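Local coordinates for protein methylxanthine N3-demethylase NdmB (Pseudomonas putida, PDB 6ICL) that catalyses the NADH-dependent N3-demethylation of theobromine, 3-methylxanthine and related methylxanthines as a Rieske non-heme iron oxygenase in caffeine degradation, at residues V40-E45 / Y144-V149; L62-V67 / V149-S154; N72-A77 / C140-D145. One frame throughout, in Å; residues are numbered along the deposited sequence.

Contact 1 of 3, residues V40-E45 / Y144-V149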
# COMPACT_ATOMS: atom_id res chain seq x y z
N VAL A 40 14.70 -27.95 -4.78
CA VAL A 40 14.86 -26.59 -4.29
C VAL A 40 14.29 -25.55 -5.26
O VAL A 40 13.84 -24.49 -4.80
CB VAL A 40 16.33 -26.28 -3.96
CG1 VAL A 40 16.76 -27.08 -2.72
CG2 VAL A 40 17.23 -26.56 -5.19
N CYS A 41 14.24 -25.82 -6.56
CA CYS A 41 13.56 -24.93 -7.49
C CYS A 41 13.41 -25.66 -8.81
O CYS A 41 14.06 -26.69 -9.04
CB CYS A 41 14.35 -23.61 -7.67
SG CYS A 41 16.03 -23.89 -8.33
N THR A 42 12.53 -25.16 -9.66
CA THR A 42 12.50 -25.69 -11.01
C THR A 42 13.68 -25.13 -11.79
O THR A 42 14.28 -24.12 -11.40
CB THR A 42 11.19 -25.36 -11.71
OG1 THR A 42 11.12 -23.94 -11.96
CG2 THR A 42 9.99 -25.78 -10.83
N LEU A 43 14.03 -25.81 -12.87
CA LEU A 43 15.10 -25.32 -13.73
C LEU A 43 14.77 -23.93 -14.27
O LEU A 43 15.62 -23.03 -14.24
CB LEU A 43 15.31 -26.33 -14.87
CG LEU A 43 16.46 -26.02 -15.82
CD1 LEU A 43 17.72 -25.80 -15.00
CD2 LEU A 43 16.62 -27.21 -16.81
N ASN A 44 13.53 -23.73 -14.72
CA ASN A 44 13.10 -22.41 -15.17
C ASN A 44 13.26 -21.36 -14.08
O ASN A 44 13.78 -20.25 -14.32
CB ASN A 44 11.65 -22.48 -15.62
CG ASN A 44 11.26 -21.30 -16.44
OD1 ASN A 44 10.62 -20.36 -15.95
ND2 ASN A 44 11.67 -21.31 -17.71
N GLU A 45 12.80 -21.68 -12.86
CA GLU A 45 13.00 -20.77 -11.73
C GLU A 45 14.48 -20.44 -11.54
O GLU A 45 14.84 -19.29 -11.26
CB GLU A 45 12.41 -21.38 -10.45
CG GLU A 45 10.90 -21.16 -10.33
CD GLU A 45 10.24 -22.05 -9.28
OE1 GLU A 45 9.01 -21.97 -9.15
OE2 GLU A 45 10.95 -22.84 -8.60
N TYR A 144 13.88 -34.14 -14.24
CA TYR A 144 12.53 -33.70 -14.57
C TYR A 144 12.41 -32.18 -14.60
O TYR A 144 11.36 -31.62 -14.24
CB TYR A 144 11.47 -34.27 -13.61
CG TYR A 144 11.73 -35.64 -13.03
CD1 TYR A 144 11.83 -36.78 -13.85
CD2 TYR A 144 11.83 -35.81 -11.65
CE1 TYR A 144 12.03 -38.05 -13.29
CE2 TYR A 144 12.05 -37.06 -11.10
CZ TYR A 144 12.14 -38.18 -11.91
OH TYR A 144 12.33 -39.41 -11.31
N ASP A 145 13.48 -31.50 -15.01
CA ASP A 145 13.54 -30.04 -15.07
C ASP A 145 13.32 -29.42 -13.69
O ASP A 145 12.75 -28.33 -13.56
CB ASP A 145 12.55 -29.48 -16.10
CG ASP A 145 12.96 -29.83 -17.53
OD1 ASP A 145 14.17 -30.09 -17.76
OD2 ASP A 145 12.08 -29.85 -18.42
N ILE A 146 13.80 -30.11 -12.66
CA ILE A 146 13.78 -29.62 -11.30
C ILE A 146 15.18 -29.76 -10.72
O ILE A 146 15.89 -30.71 -11.06
CB ILE A 146 12.73 -30.38 -10.47
CG1 ILE A 146 11.33 -29.90 -10.86
CG2 ILE A 146 13.00 -30.22 -8.98
CD1 ILE A 146 10.19 -30.69 -10.21
N VAL A 147 15.59 -28.81 -9.88
CA VAL A 147 16.89 -28.85 -9.21
C VAL A 147 16.75 -29.54 -7.85
O VAL A 147 16.00 -29.08 -6.98
CB VAL A 147 17.47 -27.45 -9.04
CG1 VAL A 147 18.88 -27.52 -8.43
CG2 VAL A 147 17.49 -26.71 -10.38
N TRP A 148 17.50 -30.63 -7.66
CA TRP A 148 17.47 -31.45 -6.46
C TRP A 148 18.79 -31.30 -5.72
O TRP A 148 19.86 -31.24 -6.33
CB TRP A 148 17.27 -32.93 -6.81
CG TRP A 148 16.04 -33.19 -7.56
CD1 TRP A 148 15.87 -33.12 -8.91
CD2 TRP A 148 14.78 -33.53 -7.00
NE1 TRP A 148 14.57 -33.42 -9.24
CE2 TRP A 148 13.88 -33.68 -8.08
CE3 TRP A 148 14.32 -33.75 -5.70
CZ2 TRP A 148 12.54 -34.01 -7.88
CZ3 TRP A 148 13.01 -34.09 -5.51
CH2 TRP A 148 12.13 -34.22 -6.59
N VAL A 149 18.71 -31.27 -4.40
CA VAL A 149 19.88 -31.17 -3.55
C VAL A 149 19.75 -32.23 -2.45
O VAL A 149 18.67 -32.44 -1.89
CB VAL A 149 20.02 -29.77 -2.92
CG1 VAL A 149 21.23 -29.72 -1.97
CG2 VAL A 149 20.12 -28.68 -4.00
O HOH W 1 11.60 -25.97 -15.24
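D145 O receives L43 N across the gap at 2.9 Å, in a bond that is almost straight at the hydrogen (177°) yet arrives well above the carbonyl plane. The same oxygen accepts a hydrogen bond from a water, which itself accepts one from N44 N, so the first turn of the helix starting at L43 is tied to D145, in the turn that leads into strand 146-150. L43 also lays its CB over this carbonyl, while its CD2 meets D145 OD1 at 3.9 Å.

At I146 the strands come closest: it forms an antiparallel non-hydrogen-bonded pair with T42, their CA atoms 4.1 Å apart. I146 CG2 lies near C41 O and also over one face of the W148 ring, toward its rim.

V147 then uses both backbone polar atoms. Its N donates to C41 O at 2.7 Å, and its O accepts from V40 N at 2.8 Å. With CG1 anti to the backbone N (chi1 -176°), V147 lays CG1 against V40 CG2 and leaves CG2 beside C41 SG. V149 CG2 reaches V40 CG2 at 3.8 Å, the two valines crossing at about a right angle.

Where strand 37-42 gives way to helix 43-48, T42 and E45 form a capping box. Strands 57-61 and 64-71 cover V40, C41, V147 and V149, whereas T42 and I146 face F288 of strand 284-294.

Contact 2 of 3, residues L62-V67 / V149-S154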
# COMPACT_ATOMS: atom_id res chain seq x y z
N LEU A 62 15.85 -27.04 4.57
CA LEU A 62 16.01 -27.52 5.94
C LEU A 62 16.64 -26.45 6.82
O LEU A 62 17.46 -26.73 7.68
CB LEU A 62 16.83 -28.82 5.98
CG LEU A 62 16.11 -30.05 5.40
CD1 LEU A 62 17.05 -31.25 5.29
CD2 LEU A 62 14.91 -30.40 6.26
N GLY A 63 16.23 -25.20 6.59
CA GLY A 63 16.77 -24.10 7.36
C GLY A 63 18.12 -23.60 6.88
O GLY A 63 18.56 -22.54 7.34
N GLU A 64 18.78 -24.31 5.98
CA GLU A 64 20.09 -23.91 5.48
C GLU A 64 19.95 -22.98 4.29
O GLU A 64 19.15 -23.23 3.39
CB GLU A 64 20.93 -25.11 5.05
CG GLU A 64 20.91 -26.28 5.98
CD GLU A 64 21.94 -26.19 7.07
OE1 GLU A 64 22.14 -27.21 7.76
OE2 GLU A 64 22.56 -25.11 7.24
N LYS A 65 20.77 -21.94 4.27
CA LYS A 65 20.85 -21.03 3.14
C LYS A 65 21.90 -21.56 2.17
O LYS A 65 23.07 -21.70 2.53
CB LYS A 65 21.18 -19.62 3.63
CG LYS A 65 20.30 -19.20 4.82
CD LYS A 65 20.04 -17.69 4.91
CE LYS A 65 21.29 -16.84 4.87
NZ LYS A 65 21.02 -15.46 5.39
N LEU A 66 21.47 -21.84 0.95
CA LEU A 66 22.30 -22.43 -0.10
C LEU A 66 22.37 -21.46 -1.26
O LEU A 66 21.44 -20.69 -1.50
CB LEU A 66 21.70 -23.76 -0.64
CG LEU A 66 21.31 -24.87 0.37
CD1 LEU A 66 20.78 -26.10 -0.37
CD2 LEU A 66 22.47 -25.25 1.25
N VAL A 67 23.47 -21.53 -2.02
CA VAL A 67 23.58 -20.83 -3.29
C VAL A 67 23.64 -21.86 -4.40
O VAL A 67 24.32 -22.89 -4.28
CB VAL A 67 24.81 -19.89 -3.32
CG1 VAL A 67 26.10 -20.65 -2.94
CG2 VAL A 67 24.94 -19.22 -4.69
N VAL A 149 18.71 -31.27 -4.40
CA VAL A 149 19.88 -31.17 -3.55
C VAL A 149 19.75 -32.23 -2.45
O VAL A 149 18.67 -32.44 -1.89
CB VAL A 149 20.02 -29.77 -2.92
CG1 VAL A 149 21.23 -29.72 -1.97
CG2 VAL A 149 20.12 -28.68 -4.00
N ARG A 150 20.88 -32.86 -2.12
CA ARG A 150 20.98 -33.76 -0.98
C ARG A 150 22.11 -33.24 -0.10
O ARG A 150 23.25 -33.13 -0.55
CB ARG A 150 21.24 -35.20 -1.41
CG ARG A 150 21.46 -36.15 -0.21
CD ARG A 150 21.55 -37.61 -0.67
NE ARG A 150 22.71 -37.85 -1.51
CZ ARG A 150 22.99 -39.03 -2.08
NH1 ARG A 150 22.17 -40.07 -1.91
NH2 ARG A 150 24.07 -39.15 -2.83
N LEU A 151 21.78 -32.90 1.15
CA LEU A 151 22.75 -32.26 2.00
C LEU A 151 23.78 -33.23 2.56
O LEU A 151 24.90 -32.81 2.86
CB LEU A 151 22.05 -31.56 3.16
CG LEU A 151 21.20 -30.36 2.75
CD1 LEU A 151 20.58 -29.73 3.99
CD2 LEU A 151 22.06 -29.34 1.96
N ASP A 152 23.42 -34.49 2.74
CA ASP A 152 24.32 -35.44 3.38
C ASP A 152 24.37 -36.72 2.58
O ASP A 152 23.35 -37.39 2.39
CB ASP A 152 23.92 -35.73 4.83
CG ASP A 152 25.04 -36.44 5.59
OD1 ASP A 152 25.73 -37.25 4.97
OD2 ASP A 152 25.27 -36.17 6.78
N ASN A 153 25.60 -37.04 2.13
CA ASN A 153 26.06 -38.20 1.37
C ASN A 153 26.31 -39.44 2.20
O ASN A 153 26.37 -40.53 1.62
CB ASN A 153 27.41 -37.87 0.72
CG ASN A 153 27.30 -37.74 -0.71
OD1 ASN A 153 26.26 -38.07 -1.26
ND2 ASN A 153 28.34 -37.26 -1.37
N SER A 154 26.55 -39.29 3.51
CA SER A 154 27.24 -40.31 4.29
C SER A 154 26.62 -41.69 4.14
O SER A 154 27.34 -42.69 4.06
CB SER A 154 27.23 -39.92 5.77
OG SER A 154 27.93 -38.71 5.98
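D152 OD1, one residue past the L151 side chain that meets L62, E64 and L66, is gripped by two groups of S154. The backbone N of S154 approaches nearly along the C-O axis and closes an Asx turn; S154 OG donates to the syn lone pair of D152 OD1 at 2.8 Å. The turn begins one residue after strand 146-150 ends.

Across the contact the meeting is apolar. L151 spreads its two methyls over the opposing segment: CD1 touches E64 CG at 4.0 Å and L62 CD1 at 4.1 Å, while CD2 lies against both methyls of L66. E64 CG, placed beside the backbone N (chi1 -44°), makes the touch, and the bend at chi2 (-87°) turns the carboxylate off, where OE1 forms a salt bridge with R34. L66 CD1 also slides past V149 CG1 at 4.0 Å. Trimming L151 to an alanine would probably open a gap between L62, E64 CG and L66, and leave L62 CD1 and E64 CG without their partner across the contact.

F138 touches L66, V149 and L151, and L61 joins L66 and V149. Strands 64-71 and 146-150 are not neighbours in their sheet, so this is interior packing across a strongly curled antiparallel sheet, consistent with the barrel-like core of a Rieske domain.

Contact 3 of 3, residues N72-A77 / C140-D145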
# COMPACT_ATOMS: atom_id res chain seq x y z
N ASN A 72 30.36 -24.30 -15.63
CA ASN A 72 30.80 -25.26 -16.65
C ASN A 72 29.68 -26.25 -16.95
O ASN A 72 29.88 -27.46 -16.93
CB ASN A 72 32.06 -25.99 -16.21
CG ASN A 72 33.12 -25.04 -15.69
OD1 ASN A 72 33.53 -24.13 -16.39
ND2 ASN A 72 33.56 -25.24 -14.44
N SER A 73 28.49 -25.71 -17.19
CA SER A 73 27.28 -26.45 -17.57
C SER A 73 26.70 -27.33 -16.47
O SER A 73 25.73 -28.06 -16.74
CB SER A 73 27.53 -27.31 -18.82
OG SER A 73 27.99 -26.48 -19.87
N LYS A 74 27.23 -27.30 -15.25
CA LYS A 74 26.60 -28.03 -14.16
C LYS A 74 26.22 -27.09 -13.02
O LYS A 74 27.04 -26.29 -12.55
CB LYS A 74 27.49 -29.15 -13.59
CG LYS A 74 26.73 -30.49 -13.29
CD LYS A 74 25.44 -30.33 -12.39
CE LYS A 74 24.07 -30.68 -13.10
NZ LYS A 74 23.38 -29.56 -13.93
N ILE A 75 25.00 -27.27 -12.53
CA ILE A 75 24.51 -26.51 -11.39
C ILE A 75 25.08 -27.10 -10.12
O ILE A 75 24.98 -28.31 -9.88
CB ILE A 75 22.98 -26.51 -11.36
CG1 ILE A 75 22.44 -25.98 -12.68
CG2 ILE A 75 22.47 -25.67 -10.18
CD1 ILE A 75 20.93 -25.96 -12.70
N ILE A 76 25.70 -26.26 -9.32
CA ILE A 76 26.23 -26.67 -8.05
C ILE A 76 25.36 -26.04 -6.97
O ILE A 76 24.64 -25.06 -7.20
CB ILE A 76 27.70 -26.23 -7.89
CG1 ILE A 76 27.75 -24.71 -7.89
CG2 ILE A 76 28.52 -26.73 -9.07
CD1 ILE A 76 28.69 -24.12 -6.87
N ALA A 77 25.43 -26.63 -5.78
CA ALA A 77 24.76 -26.12 -4.60
C ALA A 77 25.83 -26.01 -3.53
O ALA A 77 26.59 -26.96 -3.31
CB ALA A 77 23.61 -27.04 -4.15
N CYS A 140 23.86 -32.28 -6.05
CA CYS A 140 22.95 -31.40 -6.77
C CYS A 140 22.84 -31.93 -8.18
O CYS A 140 23.85 -32.10 -8.85
CB CYS A 140 23.46 -29.93 -6.76
SG CYS A 140 22.40 -28.76 -7.68
N GLU A 141 21.61 -32.22 -8.62
CA GLU A 141 21.37 -32.78 -9.94
C GLU A 141 20.03 -32.27 -10.44
O GLU A 141 19.10 -32.08 -9.66
CB GLU A 141 21.34 -34.33 -9.94
CG GLU A 141 22.61 -35.04 -9.40
CD GLU A 141 23.89 -34.78 -10.24
OE1 GLU A 141 23.78 -34.22 -11.36
OE2 GLU A 141 25.00 -35.11 -9.75
N VAL A 142 19.94 -32.05 -11.75
CA VAL A 142 18.70 -31.66 -12.40
C VAL A 142 17.98 -32.91 -12.90
O VAL A 142 18.55 -33.70 -13.65
CB VAL A 142 18.96 -30.67 -13.55
CG1 VAL A 142 17.66 -30.35 -14.30
CG2 VAL A 142 19.58 -29.38 -13.03
N LYS A 143 16.73 -33.10 -12.49
CA LYS A 143 15.96 -34.21 -13.02
C LYS A 143 14.51 -33.78 -13.13
O LYS A 143 13.99 -33.12 -12.23
CB LYS A 143 16.09 -35.46 -12.14
CG LYS A 143 15.64 -36.76 -12.84
CD LYS A 143 15.98 -37.98 -12.00
CE LYS A 143 15.65 -39.27 -12.74
NZ LYS A 143 16.12 -40.44 -11.92
N TYR A 144 13.88 -34.14 -14.24
CA TYR A 144 12.53 -33.70 -14.57
C TYR A 144 12.41 -32.18 -14.60
O TYR A 144 11.36 -31.62 -14.24
CB TYR A 144 11.47 -34.27 -13.61
CG TYR A 144 11.73 -35.64 -13.03
CD1 TYR A 144 11.83 -36.78 -13.85
CD2 TYR A 144 11.83 -35.81 -11.65
CE1 TYR A 144 12.03 -38.05 -13.29
CE2 TYR A 144 12.05 -37.06 -11.10
CZ TYR A 144 12.14 -38.18 -11.91
OH TYR A 144 12.33 -39.41 -11.31
N ASP A 145 13.48 -31.50 -15.01
CA ASP A 145 13.54 -30.04 -15.07
C ASP A 145 13.32 -29.42 -13.69
O ASP A 145 12.75 -28.33 -13.56
CB ASP A 145 12.55 -29.48 -16.10
CG ASP A 145 12.96 -29.83 -17.53
OD1 ASP A 145 14.17 -30.09 -17.76
OD2 ASP A 145 12.08 -29.85 -18.42
O HOH W 2 26.82 -30.42 -8.66
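I75 and V142 make the closest of the apolar contacts between strands 74-77 and 140-143: I75 CD1 meets V142 CG2 at 3.7 Å, with the side chains crossing at about a right angle. Farther along, A77 CB rests on C140 CB at 3.9 Å. C140 SG stands anti to its own backbone N (chi1 178°), which carries it along the opposing strand until it lies against I75 CG2 as well. Side chains from L43 and F46 of helix 43-48 cover I75, and L43 covers V142 too.

Among the polar groups, I75 O lies 3.4 Å from C140 SG. A water also sits beside this carbonyl, 3.1 Å from I75 O, and makes at most a weak, long approach to C140 O. Backbone bonding between the two strands is seen at A77 with F138, two residues before C140. Beyond that point the strands diverge, their short segments running at 132° to each other, and side chains bridge the widening gap.

The charged residues K74 and E141 lie at the more solvent-exposed side. K74, bent at three of its torsions, folds back so that NZ comes to 3.9 Å from V142 CG2 and CE to 4.0 Å from E141 OE1. E141 starts off pointing away and returns by a bend at chi2. K74 NZ and E141 OE1 remain 5.3 Å apart.

Cohesion here therefore comes chiefly from the contacts of C140, I75, A77 and V142, while the opposite charges of K74 and E141 probably add only a modest, longer-range attraction.

Overall arrangement
All three contacts belong to one six-stranded antiparallel sheet. Contacts 1 and 3 have centres about 8 Å apart and share Y144 and D145, the turn between strands 137-143 and 146-150; W148 N probably bonds to E141 O (2.9 Å), and V147 CG1 packs on C140 SG. Contact 2 has its centre about 14 Å from the centres of both others. V149 CG2 touches A77 CB at 3.9 Å, so V149 takes part in contacts 1 and 2 and also touches contact 3. In sequence, contact 3 is nested within the loop closed by contact 2. The three lie away from both the [2Fe-2S] cluster, bound by residues including C82 and H108, and the iron at H197, H202 and D314.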